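Local coordinates for protein lysin (Bacillus phage PBC5, PDB 6ILU) that probably binds the cell wall of Bacillus hosts, as the SH3b-type cell-wall-binding domain of a phage endolysin, at residues S17-P20 with D21-V25; Y28-P31 with S32-I35. All blocks are in the same frame, centred on the assembly; numbering follows the deposited sequence.

Contact 1 of 2, residues S17-P20 with D21-V25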
ATOM      1  N   SER A  17       3.850  -4.950  14.242  1.00 21.88           N
ATOM      2  CA  SER A  17       2.986  -4.671  15.396  1.00 21.23           C
ATOM      3  C   SER A  17       3.573  -3.613  16.333  1.00 23.17           C
ATOM      4  O   SER A  17       4.767  -3.676  16.663  1.00 25.16           O
ATOM      5  CB  SER A  17       2.762  -5.946  16.214  1.00 23.78           C
ATOM      6  OG  SER A  17       1.949  -5.680  17.365  1.00 22.92           O
ATOM      7  N   ILE A  18       2.727  -2.693  16.795  1.00 22.87           N
ATOM      8  CA  ILE A  18       3.155  -1.769  17.863  1.00 21.71           C
ATOM      9  C   ILE A  18       3.137  -2.402  19.271  1.00 24.12           C
ATOM     10  O   ILE A  18       3.635  -1.805  20.230  1.00 23.39           O
ATOM     11  CB  ILE A  18       2.284  -0.477  17.905  1.00 21.91           C
ATOM     12  CG1 ILE A  18       0.838  -0.810  18.328  1.00 20.48           C
ATOM     13  CG2 ILE A  18       2.351   0.255  16.534  1.00 19.84           C
ATOM     14  CD1 ILE A  18      -0.066   0.461  18.560  1.00 22.97           C
ATOM     15  N   TYR A  19       2.573  -3.603  19.382  1.00 24.19           N
ATOM     16  CA  TYR A  19       2.410  -4.283  20.685  1.00 24.43           C
ATOM     17  C   TYR A  19       3.578  -5.236  20.944  1.00 24.60           C
ATOM     18  O   TYR A  19       4.337  -5.552  20.028  1.00 28.16           O
ATOM     19  CB  TYR A  19       1.084  -5.057  20.698  1.00 26.91           C
ATOM     20  CG  TYR A  19      -0.092  -4.150  20.495  1.00 23.55           C
ATOM     21  CD1 TYR A  19      -0.604  -3.400  21.554  1.00 25.17           C
ATOM     22  CD2 TYR A  19      -0.663  -3.999  19.244  1.00 24.04           C
ATOM     23  CE1 TYR A  19      -1.670  -2.549  21.358  1.00 26.55           C
ATOM     24  CE2 TYR A  19      -1.715  -3.142  19.050  1.00 25.87           C
ATOM     25  CZ  TYR A  19      -2.215  -2.434  20.094  1.00 27.13           C
ATOM     26  OH  TYR A  19      -3.262  -1.585  19.898  1.00 33.16           O
ATOM     27  N   PRO A  20       3.713  -5.723  22.178  1.00 25.31           N
ATOM     28  CA  PRO A  20       4.800  -6.659  22.449  1.00 26.39           C
ATOM     29  C   PRO A  20       4.644  -7.965  21.698  1.00 26.52           C
ATOM     30  O   PRO A  20       3.552  -8.311  21.259  1.00 26.51           O
ATOM     31  CB  PRO A  20       4.687  -6.903  23.952  1.00 27.76           C
ATOM     32  CG  PRO A  20       4.030  -5.634  24.458  1.00 31.37           C
ATOM     33  CD  PRO A  20       3.044  -5.278  23.415  1.00 28.20           C
ATOM     34  N   ASP A  21       5.743  -8.674  21.519  1.00 32.20           N
ATOM     35  CA  ASP A  21       5.661 -10.029  20.961  1.00 32.75           C
ATOM     36  C   ASP A  21       4.735 -10.855  21.874  1.00 31.39           C
ATOM     37  O   ASP A  21       4.812 -10.742  23.127  1.00 30.37           O
ATOM     38  CB  ASP A  21       7.061 -10.651  20.876  1.00 34.63           C
ATOM     39  CG  ASP A  21       7.090 -11.931  20.074  1.00 38.05           C
ATOM     40  OD1 ASP A  21       6.105 -12.239  19.369  1.00 33.07           O
ATOM     41  OD2 ASP A  21       8.121 -12.622  20.169  1.00 40.62           O
ATOM     42  N   GLY A  22       3.853 -11.654  21.262  1.00 31.04           N
ATOM     43  CA  GLY A  22       2.896 -12.448  22.007  1.00 34.84           C
ATOM     44  C   GLY A  22       1.540 -11.778  22.195  1.00 32.85           C
ATOM     45  O   GLY A  22       0.569 -12.431  22.580  1.00 35.81           O
ATOM     46  N   TYR A  23       1.462 -10.480  21.932  1.00 27.79           N
ATOM     47  CA  TYR A  23       0.213  -9.750  22.148  1.00 27.62           C
ATOM     48  C   TYR A  23      -0.615  -9.825  20.858  1.00 28.71           C
ATOM     49  O   TYR A  23      -0.142  -9.458  19.818  1.00 30.04           O
ATOM     50  CB  TYR A  23       0.511  -8.309  22.566  1.00 29.24           C
ATOM     51  CG  TYR A  23      -0.699  -7.503  22.943  1.00 27.94           C
ATOM     52  CD1 TYR A  23      -1.050  -7.316  24.281  1.00 31.58           C
ATOM     53  CD2 TYR A  23      -1.514  -6.939  21.959  1.00 28.44           C
ATOM     54  CE1 TYR A  23      -2.156  -6.588  24.617  1.00 32.59           C
ATOM     55  CE2 TYR A  23      -2.639  -6.185  22.310  1.00 31.20           C
ATOM     56  CZ  TYR A  23      -2.941  -6.028  23.633  1.00 32.51           C
ATOM     57  OH  TYR A  23      -4.045  -5.305  24.015  1.00 38.18           O
ATOM     58  N   GLY A  24      -1.827 -10.375  20.933  1.00 28.90           N
ATOM     59  CA  GLY A  24      -2.588 -10.633  19.733  1.00 28.46           C
ATOM     60  C   GLY A  24      -3.083  -9.392  19.026  1.00 26.40           C
ATOM     61  O   GLY A  24      -3.614  -8.478  19.658  1.00 31.08           O
ATOM     62  N   VAL A  25      -2.860  -9.331  17.717  1.00 29.29           N
ATOM     63  CA  VAL A  25      -3.451  -8.308  16.870  1.00 29.89           C
ATOM     64  C   VAL A  25      -4.503  -8.980  16.003  1.00 29.66           C
ATOM     65  O   VAL A  25      -4.194  -9.983  15.352  1.00 28.89           O
ATOM     66  CB  VAL A  25      -2.427  -7.639  15.967  1.00 29.79           C
ATOM     67  CG1 VAL A  25      -3.128  -6.659  15.029  1.00 27.10           C
ATOM     68  CG2 VAL A  25      -1.368  -6.964  16.799  1.00 33.12           C
TER
HETATM   69  O   HOH W   1       2.196  -8.044  18.899  1.00 28.78           O
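Tyr19 and Tyr23 are brought together by different first torsions. In Tyr19, CG stands anti to the carbonyl carbon (chi1 -60°); in Tyr23, CG stands anti to the backbone N (chi1 -174°). The two rings come near parallel, with planes 15° apart, but are slid so far that they barely overlap. Tyr23 CE2 lies over one face of the Tyr19 ring, toward its rim, and reaches Tyr19 CD1 at 3.5 Å. Tyr23 CD2 also packs on Tyr19 CB at 3.4 Å. Beyond the pair, Val25 CG2 touches Tyr19 CD2 at 3.9 Å. A type II beta turn runs from Pro20 to Tyr23. Tyr23 N donates to Pro20 O at 3.1 Å, from above the carbonyl plane. Gly22 holds the third position of the turn, where positive phi would jam a side chain against the preceding carbonyl oxygen. Ser17 OG accepts from Tyr19 N at 3.0 Å, an ST turn. The same OG bonds a water placed to donate to Pro20 O and Tyr23 O, which bridges the two limbs. The loop leaves strand 13-17 and leads into strand 25-29. Lys43 NZ bonds Tyr19 O, and Lys43 N bonds Asp21 OD1. Ile18 rests on Thr76 and Val25 on Phe75, both of strand 75-84.

Contact 2 of 2, residues Y28-P31 with S32-I35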
ATOM      1  N   TYR A  28      -9.164  -9.601  10.158  1.00 22.70           N
ATOM      2  CA  TYR A  28     -10.551  -9.432   9.776  1.00 22.80           C
ATOM      3  C   TYR A  28     -10.780  -9.735   8.311  1.00 20.64           C
ATOM      4  O   TYR A  28      -9.850  -9.678   7.469  1.00 21.63           O
ATOM      5  CB  TYR A  28     -10.996  -7.984  10.003  1.00 21.64           C
ATOM      6  CG  TYR A  28     -10.964  -7.535  11.443  1.00 25.42           C
ATOM      7  CD1 TYR A  28     -12.062  -7.724  12.265  1.00 27.97           C
ATOM      8  CD2 TYR A  28      -9.828  -6.936  11.969  1.00 25.61           C
ATOM      9  CE1 TYR A  28     -12.042  -7.306  13.609  1.00 30.47           C
ATOM     10  CE2 TYR A  28      -9.786  -6.553  13.327  1.00 28.49           C
ATOM     11  CZ  TYR A  28     -10.905  -6.722  14.113  1.00 29.71           C
ATOM     12  OH  TYR A  28     -10.880  -6.326  15.435  1.00 32.55           O
ATOM     13  N   GLU A  29     -12.035 -10.036   7.982  1.00 20.75           N
ATOM     14  CA  GLU A  29     -12.469  -9.913   6.585  1.00 22.71           C
ATOM     15  C   GLU A  29     -13.434  -8.720   6.477  1.00 25.09           C
ATOM     16  O   GLU A  29     -13.855  -8.159   7.509  1.00 25.77           O
ATOM     17  CB  GLU A  29     -13.126 -11.214   6.089  1.00 25.53           C
ATOM     18  CG  GLU A  29     -14.316 -11.622   6.869  1.00 28.71           C
ATOM     19  CD  GLU A  29     -14.863 -12.977   6.409  1.00 34.99           C
ATOM     20  OE1 GLU A  29     -15.358 -13.059   5.278  1.00 38.85           O
ATOM     21  OE2 GLU A  29     -14.801 -13.952   7.180  1.00 39.16           O
ATOM     22  N   ARG A  30     -13.738  -8.293   5.239  1.00 20.57           N
ATOM     23  CA  ARG A  30     -14.752  -7.240   4.978  1.00 19.64           C
ATOM     24  C   ARG A  30     -14.336  -5.877   5.561  1.00 21.58           C
ATOM     25  O   ARG A  30     -14.917  -5.362   6.531  1.00 20.71           O
ATOM     26  CB  ARG A  30     -16.154  -7.649   5.529  1.00 21.67           C
ATOM     27  CG  ARG A  30     -17.267  -6.782   4.913  1.00 22.52           C
ATOM     28  CD  ARG A  30     -18.670  -7.247   5.249  1.00 26.72           C
ATOM     29  NE  ARG A  30     -18.931  -6.991   6.671  1.00 27.15           N
ATOM     30  CZ  ARG A  30     -20.060  -7.326   7.287  1.00 31.58           C
ATOM     31  NH1 ARG A  30     -21.051  -7.935   6.619  1.00 35.31           N
ATOM     32  NH2 ARG A  30     -20.217  -7.049   8.586  1.00 33.75           N
ATOM     33  N   PRO A  31     -13.362  -5.229   4.927  1.00 18.10           N
ATOM     34  CA  PRO A  31     -12.733  -4.088   5.623  1.00 19.87           C
ATOM     35  C   PRO A  31     -13.632  -2.873   5.781  1.00 19.82           C
ATOM     36  O   PRO A  31     -13.385  -2.090   6.691  1.00 22.78           O
ATOM     37  CB  PRO A  31     -11.501  -3.776   4.744  1.00 20.82           C
ATOM     38  CG  PRO A  31     -11.819  -4.404   3.439  1.00 19.68           C
ATOM     39  CD  PRO A  31     -12.602  -5.658   3.739  1.00 18.37           C
ATOM     40  N   SER A  32     -14.701  -2.732   4.991  1.00 19.79           N
ATOM     41  CA  SER A  32     -15.579  -1.607   5.288  1.00 21.45           C
ATOM     42  C   SER A  32     -16.451  -1.817   6.547  1.00 24.74           C
ATOM     43  O   SER A  32     -17.019  -0.864   7.064  1.00 26.62           O
ATOM     44  CB  SER A  32     -16.492  -1.285   4.119  1.00 24.08           C
ATOM     45  OG  SER A  32     -17.506  -2.275   4.019  1.00 29.41           O
ATOM     46  N   ASP A  33     -16.573  -3.054   7.032  1.00 23.65           N
ATOM     47  CA  ASP A  33     -17.381  -3.338   8.247  1.00 27.83           C
ATOM     48  C   ASP A  33     -16.858  -4.661   8.808  1.00 26.69           C
ATOM     49  O   ASP A  33     -17.484  -5.733   8.624  1.00 27.02           O
ATOM     50  CB  ASP A  33     -18.879  -3.409   7.903  1.00 30.25           C
ATOM     51  CG  ASP A  33     -19.787  -3.545   9.126  1.00 36.46           C
ATOM     52  OD1 ASP A  33     -19.301  -3.639  10.289  1.00 36.20           O
ATOM     53  OD2 ASP A  33     -21.031  -3.575   8.915  1.00 38.71           O
ATOM     54  N   PRO A  34     -15.683  -4.611   9.464  1.00 26.14           N
ATOM     55  CA  PRO A  34     -14.826  -5.801   9.656  1.00 24.98           C
ATOM     56  C   PRO A  34     -15.475  -6.905  10.484  1.00 28.35           C
ATOM     57  O   PRO A  34     -16.145  -6.617  11.498  1.00 27.74           O
ATOM     58  CB  PRO A  34     -13.572  -5.202  10.344  1.00 26.22           C
ATOM     59  CG  PRO A  34     -13.527  -3.759   9.753  1.00 24.44           C
ATOM     60  CD  PRO A  34     -14.978  -3.363   9.835  1.00 27.59           C
ATOM     61  N   ILE A  35     -15.305  -8.143  10.013  1.00 23.64           N
ATOM     62  CA  ILE A  35     -15.738  -9.368  10.698  1.00 25.86           C
ATOM     63  C   ILE A  35     -14.504 -10.099  11.178  1.00 27.44           C
ATOM     64  O   ILE A  35     -13.587 -10.364  10.397  1.00 25.20           O
ATOM     65  CB  ILE A  35     -16.534 -10.292   9.753  1.00 30.19           C
ATOM     66  CG1 ILE A  35     -17.820  -9.613   9.269  1.00 31.57           C
ATOM     67  CG2 ILE A  35     -16.849 -11.613  10.426  1.00 31.82           C
ATOM     68  CD1 ILE A  35     -18.450 -10.287   8.060  1.00 33.37           C
TER
HETATM   69  O   HOH W   2     -19.107  -6.383  11.399  1.00 40.39           O
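A beta hairpin turns here between strands 25-29 and 35-40, and Glu29 faces Ile35 as an antiparallel hydrogen-bonded pair. Glu29 N donates to Ile35 O at 2.9 Å, in the carbonyl plane. Ile35 N returns a bond to Glu29 O. Their side chains lie on the same face of the hairpin, where Glu29 CG meets Ile35 CB. A type I beta turn from Arg30 to Asp33 reverses the chain, with Asp33 N bonded to Arg30 O at 2.9 Å. The hairpin forms a two-stranded sheet of this SH3b-type domain, beside the larger sheet. Arg30 takes positive phi (65°) as the chain enters the turn. Its side chain bends at chi3 (70°) and lies alongside Asp33. NE and NH2 then grip one atom, Asp33 O, side-on: NE at 2.7 Å and NH2 at 3.0 Å. That oxygen lies in the guanidinium plane, which limits the group's rotation. Ile35 CD1 sits over the centre of one guanidinium face, 3.5 Å from Arg30 CZ. The Asp33 carboxylate adds charge attraction alone: OD2 is 3.6 Å from Arg30 NH2 and well out of the guanidinium plane. A water is placed to donate to Asp33 OD1 and Pro34 O, and accepts a weak bond from Arg30 NH2. Pro34 CB meets the Tyr28 ring obliquely, 3.5 Å from Tyr28 CD1. Tyr28, Pro31 and Pro34 all touch Met60 of strand 60-62, and Pro31 also meets Trp69.

How the contacts relate
Both contacts are local turns at the surface, and neither belongs to a buried core. They lie at the two ends of strand 25-29, with centres about 20 Å apart. Contact 1 leads into the strand from strand 13-17, so it joins the larger sheet to the two-stranded one. Contact 2 follows the strand and joins it to its own partner, strand 35-40. Each has a bridging water, but the rest of the chemistry differs. Contact 1 relies on an offset tyrosine pair, with one backbone bond across its turn. Contact 2 adds paired strand bonds and an arginine bound to a backbone carbonyl, while its prolines touch strands 60-62 and 69-71 of the larger sheet.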